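Local coordinates for type III chaperone protein ShcA (Pseudomonas syringae pv. tomato, PDB 4G6T) that probably binds a type III secretion effector as a dimeric class IA chaperone of the CesT family, keeping it competent for export, at residues K64-Q68 with Q69-A73. Numbering follows the deposited sequence.
Sequences KDIPQ and QCLLA
Pro67 sits at the N-cap of helix 68-74, and its carbonyl turns in to meet the first turn of that helix. Pro67 O accepts the amide of Cys70, N to O 2.9 Å; the bond is bent, with 135° at the hydrogen, and the donor sits above the carbonyl plane. The same oxygen takes a second, weak bond from Leu71 N at 3.4 Å. One residue on, the pattern is regular: Leu72 N bonds to Gln68 O at 2.9 Å, almost in line with the C=O. Ile66 and Pro67 are both extended, with psi near 130-140°, and the chain folds into helical angles at Gln68. This is the N-terminal start of the short helix that follows strand 53-59 in the CesT-type chaperone fold, at the surface and far from the centre of the chain. Among the side chains, Cys70 was modelled in two conformers. In the one given here its SG is 3.5 Å from Pro67 CD, beside its own backbone N and anti to the carbonyl carbon (chi1 -62°), on the side of the proline ring; with a second conformer present, this sulfur-ring contact is doubtful. Ile66 reaches the base of the Cys70 side chain through its CG2 branch, 3.8 Å from Cys70 CB, with Leu71 CG a little farther from that methyl at 4.2 Å. Leu71 is the buried member of this apolar group, while the CB of Leu72 rests 3.6 Å from Gln68 O, alongside the backbone bond that its own amide makes.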
ATOM      1  N   LYS A  64       5.542 -16.473  15.706  1.00 45.36           N
ATOM      2  CA  LYS A  64       5.330 -16.105  17.103  1.00 49.64           C
ATOM      3  C   LYS A  64       6.602 -16.144  17.974  1.00 44.28           C
ATOM      4  O   LYS A  64       6.719 -15.385  18.934  1.00 48.54           O
ATOM      5  CB  LYS A  64       4.259 -17.066  17.665  1.00 58.72           C
ATOM      6  CG  LYS A  64       3.894 -16.921  19.139  1.00 66.08           C
ATOM      7  CD  LYS A  64       3.326 -15.549  19.489  1.00 68.59           C
ATOM      8  CE  LYS A  64       2.912 -15.486  20.959  1.00 69.71           C
ATOM      9  NZ  LYS A  64       1.874 -14.447  21.202  1.00 67.77           N
ATOM     10  N   ASP A  65       7.568 -16.981  17.610  1.00 41.92           N
ATOM     11  CA  ASP A  65       8.776 -17.187  18.422  1.00 47.40           C
ATOM     12  C   ASP A  65      10.064 -16.697  17.737  1.00 46.24           C
ATOM     13  O   ASP A  65      11.178 -17.070  18.163  1.00 41.04           O
ATOM     14  CB  ASP A  65       8.941 -18.687  18.735  1.00 51.09           C
ATOM     15  CG  ASP A  65       7.784 -19.269  19.560  1.00 52.40           C
ATOM     16  OD1 ASP A  65       7.261 -18.590  20.480  1.00 53.96           O
ATOM     17  OD2 ASP A  65       7.428 -20.439  19.294  1.00 51.71           O
ATOM     18  N   ILE A  66       9.941 -15.908  16.656  1.00 40.29           N
ATOM     19  CA  ILE A  66      11.112 -15.237  16.096  1.00 41.18           C
ATOM     20  C   ILE A  66      11.574 -14.311  17.201  1.00 33.28           C
ATOM     21  O   ILE A  66      10.763 -13.606  17.756  1.00 36.47           O
ATOM     22  CB  ILE A  66      10.803 -14.412  14.832  1.00 42.81           C
ATOM     23  CG1 ILE A  66      10.543 -15.326  13.650  1.00 46.84           C
ATOM     24  CG2 ILE A  66      12.011 -13.583  14.434  1.00 45.72           C
ATOM     25  CD1 ILE A  66      11.812 -15.776  12.956  1.00 49.36           C
ATOM     26  N   PRO A  67      12.867 -14.366  17.546  1.00 36.09           N
ATOM     27  CA  PRO A  67      13.350 -13.504  18.626  1.00 37.02           C
ATOM     28  C   PRO A  67      13.194 -12.036  18.219  1.00 33.78           C
ATOM     29  O   PRO A  67      13.436 -11.721  17.050  1.00 34.94           O
ATOM     30  CB  PRO A  67      14.836 -13.850  18.732  1.00 38.37           C
ATOM     31  CG  PRO A  67      15.012 -15.145  18.047  1.00 40.53           C
ATOM     32  CD  PRO A  67      13.922 -15.226  17.010  1.00 38.11           C
ATOM     33  N   GLN A  68      12.800 -11.198  19.172  1.00 34.46           N
ATOM     34  CA  GLN A  68      12.657  -9.747  18.925  1.00 34.68           C
ATOM     35  C   GLN A  68      13.986  -9.154  18.461  1.00 31.99           C
ATOM     36  O   GLN A  68      13.977  -8.236  17.601  1.00 29.39           O
ATOM     37  CB  GLN A  68      12.081  -8.986  20.107  1.00 35.92           C
ATOM     38  CG  GLN A  68      10.590  -9.142  20.371  1.00 37.41           C
ATOM     39  CD  GLN A  68      10.256  -8.753  21.810  1.00 38.83           C
ATOM     40  OE1 GLN A  68      10.784  -9.337  22.745  1.00 50.47           O
ATOM     41  NE2 GLN A  68       9.405  -7.777  21.988  1.00 37.71           N
ATOM     42  N   GLN A  69      15.120  -9.672  18.932  1.00 32.75           N
ATOM     43  CA  GLN A  69      16.436  -9.262  18.378  1.00 35.75           C
ATOM     44  C   GLN A  69      16.596  -9.429  16.867  1.00 33.00           C
ATOM     45  O   GLN A  69      17.269  -8.623  16.210  1.00 29.64           O
ATOM     46  CB  GLN A  69      17.604  -9.993  19.079  1.00 42.67           C
ATOM     47  CG  GLN A  69      17.587  -9.805  20.586  1.00 50.19           C
ATOM     48  CD  GLN A  69      18.900 -10.146  21.290  1.00 58.32           C
ATOM     49  OE1 GLN A  69      19.995  -9.848  20.789  1.00 62.33           O
ATOM     50  NE2 GLN A  69      18.789 -10.738  22.486  1.00 60.85           N
ATOM     51  N   CYS A  70      15.983 -10.474  16.299  0.60 28.07           N
ATOM     52  CA  CYS A  70      16.027 -10.701  14.865  0.60 30.12           C
ATOM     53  C   CYS A  70      15.202  -9.640  14.131  0.60 24.78           C
ATOM     54  O   CYS A  70      15.637  -9.115  13.080  0.60 27.14           O
ATOM     55  CB  CYS A  70      15.449 -12.071  14.520  0.60 29.82           C
ATOM     56  SG  CYS A  70      16.383 -13.425  15.258  0.60 39.29           S
ATOM     57  N   LEU A  71      14.049  -9.315  14.689  1.00 26.18           N
ATOM     58  CA  LEU A  71      13.177  -8.309  14.065  1.00 24.05           C
ATOM     59  C   LEU A  71      13.893  -6.952  14.132  1.00 24.14           C
ATOM     60  O   LEU A  71      13.915  -6.195  13.139  1.00 22.84           O
ATOM     61  CB  LEU A  71      11.837  -8.243  14.737  1.00 25.71           C
ATOM     62  CG  LEU A  71      10.941  -9.500  14.499  1.00 27.32           C
ATOM     63  CD1 LEU A  71       9.734  -9.426  15.383  1.00 28.59           C
ATOM     64  CD2 LEU A  71      10.579  -9.646  13.028  1.00 31.95           C
ATOM     65  N   LEU A  72      14.539  -6.679  15.280  1.00 23.22           N
ATOM     66  CA  LEU A  72      15.296  -5.394  15.395  1.00 23.28           C
ATOM     67  C   LEU A  72      16.479  -5.316  14.444  1.00 23.00           C
ATOM     68  O   LEU A  72      16.825  -4.202  13.991  1.00 23.24           O
ATOM     69  CB  LEU A  72      15.713  -5.130  16.847  1.00 22.23           C
ATOM     70  CG  LEU A  72      14.608  -4.612  17.732  1.00 23.37           C
ATOM     71  CD1 LEU A  72      14.812  -4.880  19.239  1.00 27.78           C
ATOM     72  CD2 LEU A  72      14.287  -3.151  17.465  1.00 24.63           C
ATOM     73  N   ALA A  73      17.125  -6.402  14.092  1.00 23.38           N
ATOM     74  CA  ALA A  73      18.136  -6.400  13.045  1.00 23.77           C
ATOM     75  C   ALA A  73      17.532  -6.093  11.680  1.00 24.78           C
ATOM     76  O   ALA A  73      18.028  -5.277  10.938  1.00 24.60           O
ATOM     77  CB  ALA A  73      18.870  -7.708  13.057  1.00 26.02           C
TER